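Long-range contacts in FdtA domain-containing protein (Helicobacter canadensis MIT 98-5491, PDB 7N67), which probably catalyses a 3,4-ketoisomerase step on a dTDP-linked sugar, on the way to an unusual formylated sugar: residues G69-E75 with K113-M119; L91-R95 with Y145-L149; Q78-D84 with A126-A132. One frame throughout, in Å; residues are numbered along the deposited sequence.

The three interactions illustrate how the antiparallel sheets of a cupin fold are built and joined. Interaction 1 pairs strands of a sheet that contributes G69 and H71 to the thymidine-diphosphate pocket, both hydrogen-bonded to the terminal (beta) phosphate. Interaction 2, centred about 8 Å away, packs the C-terminal helix against the next strand of that sheet; W116 N and N92 O, 2.9 Å apart, probably form a hydrogen bond. Interaction 3, in the other sheet, is centred about 15 Å from interaction 1; M119 CE reaches to 3.6 Å from L80 CD2, and the nearest atoms of the Q78 side chain and the nucleotide are about 6 Å apart. Interactions 2 and 3 do not touch.

Interaction 1 of 3, residues G69-E75 with K113-M119; sequences GAHAHKE and KNMWREM. With TYD (thymidine-5'-diphosphate), chain E.
R117 and H71, a hydrogen-bonded pair, share one face of the sheet, and similar first torsions (chi1 84° and 44°) set CG of each between the backbone N and the carbonyl carbon. The bend at chi2 of the arginine brings R117 CD to 3.7 Å from H71 ND1, and the next bend, at chi3, turns the guanidinium face to H73. H73 CD2 stands over the centre of that face, the two planes 70° apart. The guanidinium cannot easily rotate, since NE and NH2 both donate to M115 O, which lies in the guanidinium plane and is 3.0 Å from R117 NH2. H73 is in turn a second-shell partner of the ligand site: its NE2 is hydrogen-bonded to H71 ND1 at 2.8 Å, while on the far side of the H71 ring NE2 donates to O3B of the thymidine diphosphate at 2.6 Å. G69 N adds a bond of 2.7 Å to O2B of the same phosphate, and the nucleotide is also hydrogen-bonded by R68, R55, R143 and, from the second subunit, R37.

The framework is an antiparallel strand pair of the cupin fold, interrupted by a G1 beta bulge in which A70 and H71 both face R117. R117 O accepts from A70 N at 2.8 Å and only weakly from H71 N. Against the bulge lies W116, one ring face turned to A70 C and H71 N. Its NE1 donates almost straight to the anti lone pair of E118 OE2, in the ring plane, which fixes the tilt of the indole. Water 1 joins H73 O to M115 N. At the exposed end, the extended K113 chain carries NZ to 2.7 Å from E75 OE2 in a salt bridge.

Interaction 2 of 3, residues L91-R95 with Y145-L149; sequences LNDGR and YDEFL
Y145 and N92 join the helix to the end of strand 87-92 through one polar bond: Y145 OH donates to N92 OD1 at 2.7 Å. The phenol ring stands nearly upright to the amide, their planes 84° apart, and its hydroxyl approaches from above the amide plane. The rest is van der Waals packing of F148 and L149 on the turn backbone. F148 turns a ring edge to the turn, with CE2 3.8 Å from G94 N and close to D93 C as well. L149 sends one branch, CD2, to 3.5 Å from G94 CA, while its CG lies above one face of the Y145 ring, toward the rim.

A second shell sets these groups in place. With CG anti to the backbone N (chi1 -173°), Y145 projects from the helix to N92, and W116 meets its ring edge-to-face. The chain after N92 closes as an Asx turn, G94 N donating to N92 OD1 at 2.7 Å. N92 ND2 reaches forward to R95 O, 2.9 Å away, and has D97 OD1 as another partner. Further out, R95 grips the D93 carboxylate side-on, NE and NH1 each taking one oxygen on its syn lone pair. On the helix side, F148 also packs on I142 of strand 141-142.

The buried amide is thus probably fixed in rotation: its oxygen receives the tyrosine hydroxyl and the turn N-H on opposite faces, its nitrogen meets acceptors, and a flip would probably face ND2 to the G94 N-H and OD1 to the oxygens of R95 and D97.

Interaction 3 of 3, residues Q78-D84 with A126-A132; sequences QVLIMMD and AKLLVLA
Strands 78-82 and 127-132 run antiparallel, their axes 163° apart, with V79 facing L131 and I81 facing L129 as hydrogen-bonded pairs up to a classic beta bulge, where M83 and D84 both face K127, both N-H groups make weak bonds to K127 O, and K127 N returns a sound bond of 3.0 Å to D84 O.

Side chains alternate between two faces. Q78, L80 and M82 share one with V130 and L128. There the V130 CG1 methyl touches the flat end of Q78, 3.5 Å from its CD, and also lies alongside L80 CD1. Q78 itself extends past this methyl, its NE2 bonded to Y57 OH of strand 55-60, on the far side of strand 127-132. M82 bends at chi2 and chi3, which lays SD 3.6 Å from L128 CD1 and CE 3.8 Å from A126 CB. On the other face, I81 CD1 meets L131 CD2 at 4.1 Å, and M83 SD comes to 3.9 Å from L129 CD2.

At the bulge end D84 and K127 run alongside each other toward the same side. K127 NZ reaches D84 OD2 at 3.1 Å, on its anti side and 32° out of the carboxylate plane, and also bonds to G125 O. D84 OD1 pairs with K127 of the second subunit, and the reciprocal bridge forms too, so the salt bridges straddle the interface; M83 packs on M83 of that same subunit. The arrangement is consistent with the two facing antiparallel sheets of a cupin (jelly-roll) fold, here with one face of this pair packed on the other sheet through L80 and L128, and the other turned toward strand 38-44 and the partner subunit.

Interaction 1 of 3, residues G69-E75 with K113-M119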
loop_
_atom_site.group_PDB
_atom_site.type_symbol
_atom_site.label_atom_id
_atom_site.label_comp_id
_atom_site.label_asym_id
_atom_site.label_seq_id
_atom_site.Cartn_x
_atom_site.Cartn_y
_atom_site.Cartn_z
ATOM N N GLY B 69 -1.577 7.756 -19.406
ATOM C CA GLY B 69 -2.552 8.640 -20.060
ATOM C C GLY B 69 -2.000 9.149 -21.373
ATOM O O GLY B 69 -1.386 8.352 -22.112
ATOM N N ALA B 70 -2.134 10.447 -21.617
ATOM C CA ALA B 70 -1.800 11.070 -22.905
ATOM C C ALA B 70 -2.813 10.548 -23.928
ATOM O O ALA B 70 -2.397 9.846 -24.894
ATOM C CB ALA B 70 -0.378 10.737 -23.284
ATOM N N HIS B 71 -4.094 10.853 -23.686
ATOM C CA HIS B 71 -5.213 10.631 -24.635
ATOM C C HIS B 71 -6.406 11.536 -24.294
ATOM O O HIS B 71 -6.394 12.185 -23.267
ATOM C CB HIS B 71 -5.580 9.138 -24.719
ATOM C CG HIS B 71 -5.646 8.427 -23.415
ATOM N ND1 HIS B 71 -6.750 8.497 -22.600
ATOM C CD2 HIS B 71 -4.784 7.590 -22.811
ATOM C CE1 HIS B 71 -6.557 7.744 -21.530
ATOM N NE2 HIS B 71 -5.354 7.188 -21.629
ATOM N N ALA B 72 -7.348 11.634 -25.218
ATOM C CA ALA B 72 -8.600 12.406 -25.097
ATOM C C ALA B 72 -9.720 11.601 -25.762
ATOM O O ALA B 72 -9.418 10.631 -26.474
ATOM C CB ALA B 72 -8.440 13.784 -25.720
ATOM N N HIS B 73 -10.963 12.012 -25.523
ATOM C CA HIS B 73 -12.208 11.272 -25.870
ATOM C C HIS B 73 -13.301 12.302 -26.121
ATOM O O HIS B 73 -13.431 13.195 -25.272
ATOM C CB HIS B 73 -12.558 10.315 -24.719
ATOM C CG HIS B 73 -11.363 9.559 -24.250
ATOM N ND1 HIS B 73 -11.078 8.274 -24.681
ATOM C CD2 HIS B 73 -10.339 9.929 -23.448
ATOM C CE1 HIS B 73 -9.945 7.873 -24.132
ATOM N NE2 HIS B 73 -9.462 8.882 -23.380
ATOM N N LYS B 74 -14.015 12.199 -27.247
ATOM C CA LYS B 74 -15.113 13.137 -27.610
ATOM C C LYS B 74 -16.313 12.879 -26.680
ATOM O O LYS B 74 -16.928 13.860 -26.250
ATOM C CB LYS B 74 -15.455 13.008 -29.099
ATOM C CG LYS B 74 -14.316 13.330 -30.075
ATOM C CD LYS B 74 -14.524 12.823 -31.514
ATOM C CE LYS B 74 -14.870 13.897 -32.531
ATOM N NZ LYS B 74 -15.841 14.889 -32.009
ATOM N N GLU B 75 -16.586 11.614 -26.317
ATOM C CA GLU B 75 -17.851 11.190 -25.634
ATOM C C GLU B 75 -17.589 10.691 -24.191
ATOM O O GLU B 75 -18.321 11.132 -23.239
ATOM C CB GLU B 75 -18.557 10.156 -26.524
ATOM C CG GLU B 75 -19.885 10.615 -27.117
ATOM C CD GLU B 75 -20.115 12.113 -27.275
ATOM O OE1 GLU B 75 -19.452 12.720 -28.137
ATOM O OE2 GLU B 75 -20.968 12.666 -26.529
ATOM N N LYS B 113 -15.890 15.689 -21.348
ATOM C CA LYS B 113 -15.700 15.405 -22.791
ATOM C C LYS B 113 -14.588 16.285 -23.356
ATOM O O LYS B 113 -14.342 17.383 -22.804
ATOM C CB LYS B 113 -17.006 15.687 -23.536
ATOM C CG LYS B 113 -18.146 14.735 -23.217
ATOM C CD LYS B 113 -19.402 14.975 -24.028
ATOM C CE LYS B 113 -20.390 13.846 -23.823
ATOM N NZ LYS B 113 -21.720 14.153 -24.394
ATOM N N ASN B 114 -13.969 15.840 -24.450
ATOM C CA ASN B 114 -12.982 16.664 -25.183
ATOM C C ASN B 114 -11.940 17.160 -24.172
ATOM O O ASN B 114 -11.645 18.371 -24.178
ATOM C CB ASN B 114 -13.664 17.834 -25.909
ATOM C CG ASN B 114 -14.789 17.398 -26.825
ATOM O OD1 ASN B 114 -15.878 17.965 -26.782
ATOM N ND2 ASN B 114 -14.547 16.393 -27.645
ATOM N N MET B 115 -11.450 16.257 -23.309
ATOM C CA MET B 115 -10.396 16.536 -22.299
ATOM C C MET B 115 -9.204 15.609 -22.539
ATOM O O MET B 115 -9.367 14.388 -22.424
ATOM C CB MET B 115 -10.921 16.313 -20.879
ATOM C CG MET B 115 -11.788 17.445 -20.354
ATOM S SD MET B 115 -10.844 18.911 -19.871
ATOM C CE MET B 115 -9.913 18.279 -18.481
ATOM N N TRP B 116 -8.056 16.173 -22.895
ATOM C CA TRP B 116 -6.748 15.478 -22.870
ATOM C C TRP B 116 -6.332 15.341 -21.412
ATOM O O TRP B 116 -6.570 16.310 -20.638
ATOM C CB TRP B 116 -5.710 16.269 -23.669
ATOM C CG TRP B 116 -4.359 15.630 -23.740
ATOM C CD1 TRP B 116 -3.319 15.833 -22.884
ATOM C CD2 TRP B 116 -3.890 14.704 -24.735
ATOM N NE1 TRP B 116 -2.240 15.081 -23.267
ATOM C CE2 TRP B 116 -2.562 14.375 -24.400
ATOM C CE3 TRP B 116 -4.464 14.104 -25.857
ATOM C CZ2 TRP B 116 -1.788 13.517 -25.175
ATOM C CZ3 TRP B 116 -3.703 13.241 -26.616
ATOM C CH2 TRP B 116 -2.386 12.945 -26.272
ATOM N N ARG B 117 -5.769 14.194 -21.044
ATOM C CA ARG B 117 -5.354 13.951 -19.639
ATOM C C ARG B 117 -4.081 13.107 -19.646
ATOM O O ARG B 117 -3.915 12.260 -20.561
ATOM C CB ARG B 117 -6.477 13.339 -18.787
ATOM C CG ARG B 117 -6.636 11.825 -18.857
ATOM C CD ARG B 117 -7.107 11.326 -20.221
ATOM N NE ARG B 117 -8.347 11.971 -20.646
ATOM C CZ ARG B 117 -9.568 11.612 -20.242
ATOM N NH1 ARG B 117 -9.719 10.602 -19.396
ATOM N NH2 ARG B 117 -10.633 12.267 -20.670
ATOM N N GLU B 118 -3.207 13.399 -18.681
ATOM C CA GLU B 118 -2.032 12.571 -18.330
ATOM C C GLU B 118 -2.046 12.331 -16.812
ATOM O O GLU B 118 -2.676 13.107 -16.081
ATOM C CB GLU B 118 -0.740 13.255 -18.789
ATOM C CG GLU B 118 -0.878 13.957 -20.119
ATOM C CD GLU B 118 0.421 14.433 -20.739
ATOM O OE1 GLU B 118 1.467 14.301 -20.084
ATOM O OE2 GLU B 118 0.371 14.952 -21.877
ATOM N N MET B 119 -1.358 11.291 -16.365
ATOM C CA MET B 119 -1.210 11.008 -14.931
ATOM C C MET B 119 0.250 10.639 -14.694
ATOM O O MET B 119 0.709 9.624 -15.223
ATOM C CB MET B 119 -2.178 9.920 -14.436
ATOM C CG MET B 119 -2.562 8.841 -15.439
ATOM S SD MET B 119 -3.778 9.287 -16.743
ATOM C CE MET B 119 -5.341 9.382 -15.869
HETATM P PA TYD E . -3.585 2.747 -21.911
HETATM O O1A TYD E . -4.591 3.567 -22.640
HETATM O O2A TYD E . -2.194 2.678 -22.441
HETATM O O3A TYD E . -3.583 3.167 -20.370
HETATM P PB TYD E . -3.496 4.554 -19.583
HETATM O O1B TYD E . -3.341 4.172 -18.112
HETATM O O2B TYD E . -2.264 5.220 -20.156
HETATM O O3B TYD E . -4.754 5.331 -19.844
HETATM O "O5'" TYD E . -4.123 1.249 -21.751
HETATM C "C5'" TYD E . -3.140 0.198 -21.686
HETATM C "C4'" TYD E . -3.670 -0.968 -22.476
HETATM O "O4'" TYD E . -4.924 -1.393 -21.897
HETATM C "C3'" TYD E . -3.933 -0.660 -23.950
HETATM O "O3'" TYD E . -3.443 -1.709 -24.771
HETATM C "C2'" TYD E . -5.450 -0.584 -24.028
HETATM C "C1'" TYD E . -5.892 -1.532 -22.922
HETATM N N1 TYD E . -7.221 -1.213 -22.352
HETATM C C2 TYD E . -8.236 -2.136 -22.511
HETATM O O2 TYD E . -8.076 -3.205 -23.089
HETATM N N3 TYD E . -9.445 -1.751 -21.983
HETATM C C4 TYD E . -9.734 -0.574 -21.315
HETATM O O4 TYD E . -10.878 -0.369 -20.888
HETATM C C5 TYD E . -8.625 0.340 -21.170
HETATM C C5M TYD E . -8.854 1.638 -20.453
HETATM C C6 TYD E . -7.441 -0.014 -21.695
HETATM O O HOH W 1 -12.529 13.469 -22.399
#

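Interaction 2 of 3, residues L91-R95 with Y145-L149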
loop_
_atom_site.group_PDB
_atom_site.type_symbol
_atom_site.label_atom_id
_atom_site.label_comp_id
_atom_site.label_asym_id
_atom_site.label_seq_id
_atom_site.Cartn_x
_atom_site.Cartn_y
_atom_site.Cartn_z
ATOM N N LEU B 91 -4.493 17.947 -16.933
ATOM C CA LEU B 91 -5.726 18.140 -17.728
ATOM C C LEU B 91 -5.504 19.293 -18.706
ATOM O O LEU B 91 -4.985 20.358 -18.303
ATOM C CB LEU B 91 -6.877 18.479 -16.780
ATOM C CG LEU B 91 -7.322 17.364 -15.840
ATOM C CD1 LEU B 91 -8.593 17.782 -15.112
ATOM C CD2 LEU B 91 -7.522 16.048 -16.597
ATOM N N ASN B 92 -5.916 19.098 -19.946
ATOM C CA ASN B 92 -5.698 20.101 -21.004
ATOM C C ASN B 92 -6.879 19.996 -21.956
ATOM O O ASN B 92 -7.121 18.881 -22.438
ATOM C CB ASN B 92 -4.343 19.889 -21.681
ATOM C CG ASN B 92 -4.025 21.011 -22.644
ATOM O OD1 ASN B 92 -4.673 21.146 -23.684
ATOM N ND2 ASN B 92 -3.063 21.839 -22.276
ATOM N N ASP B 93 -7.584 21.103 -22.182
ATOM C CA ASP B 93 -8.701 21.163 -23.149
ATOM C C ASP B 93 -8.269 22.033 -24.333
ATOM O O ASP B 93 -9.139 22.527 -25.041
ATOM C CB ASP B 93 -9.985 21.618 -22.458
ATOM C CG ASP B 93 -9.951 23.051 -21.985
ATOM O OD1 ASP B 93 -10.938 23.463 -21.362
ATOM O OD2 ASP B 93 -8.937 23.743 -22.250
ATOM N N GLY B 94 -6.963 22.188 -24.548
ATOM C CA GLY B 94 -6.416 22.885 -25.732
ATOM C C GLY B 94 -5.872 24.266 -25.400
ATOM O O GLY B 94 -5.302 24.885 -26.316
ATOM N N ARG B 95 -6.035 24.713 -24.146
ATOM C CA ARG B 95 -5.363 25.898 -23.540
ATOM C C ARG B 95 -4.225 25.415 -22.634
ATOM O O ARG B 95 -3.443 24.566 -23.102
ATOM C CB ARG B 95 -6.373 26.735 -22.755
ATOM C CG ARG B 95 -7.663 26.997 -23.513
ATOM C CD ARG B 95 -8.659 27.706 -22.624
ATOM N NE ARG B 95 -9.357 26.791 -21.732
ATOM C CZ ARG B 95 -10.293 27.155 -20.857
ATOM N NH1 ARG B 95 -10.895 26.237 -20.119
ATOM N NH2 ARG B 95 -10.640 28.425 -20.729
ATOM N N TYR B 145 -1.500 14.484 -29.325
ATOM C CA TYR B 145 -1.914 15.818 -28.806
ATOM C C TYR B 145 -2.286 16.744 -29.979
ATOM O O TYR B 145 -3.342 17.466 -29.887
ATOM C CB TYR B 145 -0.855 16.416 -27.874
ATOM C CG TYR B 145 -1.317 17.688 -27.206
ATOM C CD1 TYR B 145 -2.463 17.717 -26.422
ATOM C CD2 TYR B 145 -0.627 18.877 -27.378
ATOM C CE1 TYR B 145 -2.913 18.890 -25.832
ATOM C CE2 TYR B 145 -1.057 20.053 -26.788
ATOM C CZ TYR B 145 -2.199 20.062 -26.013
ATOM O OH TYR B 145 -2.597 21.237 -25.448
ATOM N N ASP B 146 -1.492 16.707 -31.062
ATOM C CA ASP B 146 -1.669 17.588 -32.253
ATOM C C ASP B 146 -3.044 17.286 -32.888
ATOM O O ASP B 146 -3.802 18.258 -33.175
ATOM C CB ASP B 146 -0.485 17.451 -33.222
ATOM C CG ASP B 146 0.843 17.984 -32.700
ATOM O OD1 ASP B 146 0.891 19.115 -32.192
ATOM O OD2 ASP B 146 1.826 17.281 -32.825
ATOM N N GLU B 147 -3.358 15.991 -33.057
ATOM C CA GLU B 147 -4.685 15.450 -33.469
ATOM C C GLU B 147 -5.783 16.025 -32.559
ATOM O O GLU B 147 -6.844 16.466 -33.092
ATOM C CB GLU B 147 -4.623 13.921 -33.422
ATOM C CG GLU B 147 -5.688 13.210 -34.245
ATOM C CD GLU B 147 -5.747 11.694 -34.046
ATOM O OE1 GLU B 147 -6.656 11.057 -34.629
ATOM O OE2 GLU B 147 -4.885 11.141 -33.309
ATOM N N PHE B 148 -5.545 16.060 -31.241
ATOM C CA PHE B 148 -6.520 16.584 -30.246
ATOM C C PHE B 148 -6.765 18.077 -30.508
ATOM O O PHE B 148 -7.914 18.535 -30.458
ATOM C CB PHE B 148 -6.052 16.316 -28.806
ATOM C CG PHE B 148 -6.890 16.998 -27.755
ATOM C CD1 PHE B 148 -8.206 16.622 -27.541
ATOM C CD2 PHE B 148 -6.392 18.053 -27.015
ATOM C CE1 PHE B 148 -8.990 17.281 -26.605
ATOM C CE2 PHE B 148 -7.175 18.698 -26.069
ATOM C CZ PHE B 148 -8.468 18.309 -25.862
ATOM N N LEU B 149 -5.720 18.855 -30.789
ATOM C CA LEU B 149 -5.885 20.327 -30.978
ATOM C C LEU B 149 -6.678 20.585 -32.268
ATOM O O LEU B 149 -7.675 21.369 -32.229
ATOM C CB LEU B 149 -4.509 21.007 -30.972
ATOM C CG LEU B 149 -3.797 21.015 -29.620
ATOM C CD1 LEU B 149 -2.392 21.562 -29.752
ATOM C CD2 LEU B 149 -4.575 21.808 -28.568
#

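Interaction 3 of 3, residues Q78-D84 with A126-A132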
loop_
_atom_site.group_PDB
_atom_site.type_symbol
_atom_site.label_atom_id
_atom_site.label_comp_id
_atom_site.label_asym_id
_atom_site.label_seq_id
_atom_site.Cartn_x
_atom_site.Cartn_y
_atom_site.Cartn_z
ATOM N N GLN B 78 -15.347 10.121 -17.383
ATOM C CA GLN B 78 -14.662 9.227 -16.409
ATOM C C GLN B 78 -14.710 9.871 -15.022
ATOM O O GLN B 78 -14.826 11.110 -14.952
ATOM C CB GLN B 78 -13.217 8.963 -16.825
ATOM C CG GLN B 78 -13.069 8.084 -18.063
ATOM C CD GLN B 78 -11.620 7.721 -18.276
ATOM O OE1 GLN B 78 -10.726 8.363 -17.745
ATOM N NE2 GLN B 78 -11.359 6.675 -19.037
ATOM N N VAL B 79 -14.629 9.053 -13.964
ATOM C CA VAL B 79 -14.322 9.513 -12.577
ATOM C C VAL B 79 -13.091 8.751 -12.066
ATOM O O VAL B 79 -13.135 7.515 -12.039
ATOM C CB VAL B 79 -15.531 9.343 -11.645
ATOM C CG1 VAL B 79 -15.138 9.446 -10.178
ATOM C CG2 VAL B 79 -16.616 10.343 -11.968
ATOM N N LEU B 80 -12.055 9.488 -11.656
ATOM C CA LEU B 80 -10.739 8.948 -11.209
ATOM C C LEU B 80 -10.692 8.958 -9.686
ATOM O O LEU B 80 -11.116 9.956 -9.092
ATOM C CB LEU B 80 -9.613 9.819 -11.773
ATOM C CG LEU B 80 -9.091 9.418 -13.145
ATOM C CD1 LEU B 80 -10.180 9.522 -14.191
ATOM C CD2 LEU B 80 -7.887 10.265 -13.516
ATOM N N ILE B 81 -10.205 7.876 -9.093
ATOM C CA ILE B 81 -9.990 7.752 -7.624
ATOM C C ILE B 81 -8.640 7.070 -7.390
ATOM O O ILE B 81 -8.472 5.951 -7.890
ATOM C CB ILE B 81 -11.143 6.950 -7.015
ATOM C CG1 ILE B 81 -12.486 7.559 -7.430
ATOM C CG2 ILE B 81 -10.973 6.861 -5.507
ATOM C CD1 ILE B 81 -13.679 6.719 -7.099
ATOM N N MET B 82 -7.703 7.745 -6.720
ATOM C CA MET B 82 -6.453 7.101 -6.223
ATOM C C MET B 82 -6.789 6.282 -4.985
ATOM O O MET B 82 -6.935 6.871 -3.905
ATOM C CB MET B 82 -5.372 8.117 -5.844
ATOM C CG MET B 82 -4.796 8.823 -7.041
ATOM S SD MET B 82 -4.154 7.672 -8.281
ATOM C CE MET B 82 -2.751 7.009 -7.389
ATOM N N MET B 83 -6.853 4.967 -5.131
ATOM C CA MET B 83 -7.160 4.074 -3.990
ATOM C C MET B 83 -5.917 3.891 -3.111
ATOM O O MET B 83 -6.090 3.607 -1.929
ATOM C CB MET B 83 -7.678 2.713 -4.462
ATOM C CG MET B 83 -8.875 2.283 -3.668
ATOM S SD MET B 83 -10.219 1.915 -4.786
ATOM C CE MET B 83 -10.261 0.138 -4.582
ATOM N N ASP B 84 -4.721 3.990 -3.685
ATOM C CA ASP B 84 -3.439 3.809 -2.963
ATOM C C ASP B 84 -2.421 4.815 -3.501
ATOM O O ASP B 84 -2.251 4.896 -4.724
ATOM C CB ASP B 84 -2.918 2.379 -3.078
ATOM C CG ASP B 84 -1.993 1.990 -1.942
ATOM O OD1 ASP B 84 -2.330 2.316 -0.829
ATOM O OD2 ASP B 84 -0.949 1.350 -2.190
ATOM N N ALA B 126 1.483 2.824 -6.655
ATOM C CA ALA B 126 0.213 3.578 -6.543
ATOM C C ALA B 126 -0.839 2.947 -7.464
ATOM O O ALA B 126 -0.482 2.475 -8.568
ATOM C CB ALA B 126 0.409 5.028 -6.893
ATOM N N LYS B 127 -2.097 2.974 -7.021
ATOM C CA LYS B 127 -3.236 2.291 -7.669
ATOM C C LYS B 127 -4.315 3.327 -7.952
ATOM O O LYS B 127 -4.636 4.118 -7.027
ATOM C CB LYS B 127 -3.713 1.174 -6.745
ATOM C CG LYS B 127 -2.567 0.310 -6.252
ATOM C CD LYS B 127 -2.985 -0.959 -5.523
ATOM C CE LYS B 127 -1.790 -1.757 -5.025
ATOM N NZ LYS B 127 -0.830 -0.884 -4.297
ATOM N N LEU B 128 -4.797 3.344 -9.197
ATOM C CA LEU B 128 -5.843 4.277 -9.667
ATOM C C LEU B 128 -7.058 3.458 -10.079
ATOM O O LEU B 128 -6.871 2.453 -10.802
ATOM C CB LEU B 128 -5.287 5.060 -10.848
ATOM C CG LEU B 128 -6.286 5.934 -11.605
ATOM C CD1 LEU B 128 -6.789 7.066 -10.723
ATOM C CD2 LEU B 128 -5.645 6.495 -12.864
ATOM N N LEU B 129 -8.240 3.842 -9.592
ATOM C CA LEU B 129 -9.536 3.272 -10.036
ATOM C C LEU B 129 -10.191 4.278 -10.973
ATOM O O LEU B 129 -10.125 5.485 -10.669
ATOM C CB LEU B 129 -10.415 2.999 -8.811
ATOM C CG LEU B 129 -11.815 2.483 -9.124
ATOM C CD1 LEU B 129 -11.764 1.119 -9.807
ATOM C CD2 LEU B 129 -12.648 2.433 -7.854
ATOM N N VAL B 130 -10.777 3.804 -12.074
ATOM C CA VAL B 130 -11.494 4.673 -13.056
ATOM C C VAL B 130 -12.895 4.104 -13.294
ATOM O O VAL B 130 -13.016 2.943 -13.740
ATOM C CB VAL B 130 -10.715 4.819 -14.380
ATOM C CG1 VAL B 130 -11.431 5.749 -15.353
ATOM C CG2 VAL B 130 -9.296 5.315 -14.147
ATOM N N LEU B 131 -13.906 4.895 -12.976
ATOM C CA LEU B 131 -15.321 4.620 -13.320
ATOM C C LEU B 131 -15.576 5.277 -14.675
ATOM O O LEU B 131 -15.360 6.510 -14.771
ATOM C CB LEU B 131 -16.205 5.223 -12.223
ATOM C CG LEU B 131 -16.369 4.412 -10.929
ATOM C CD1 LEU B 131 -15.230 3.444 -10.682
ATOM C CD2 LEU B 131 -16.519 5.335 -9.740
ATOM N N ALA B 132 -15.950 4.496 -15.692
ATOM C CA ALA B 132 -16.151 4.981 -17.079
ATOM C C ALA B 132 -17.625 4.858 -17.492
ATOM O O ALA B 132 -18.266 3.855 -17.096
ATOM C CB ALA B 132 -15.240 4.227 -18.024
#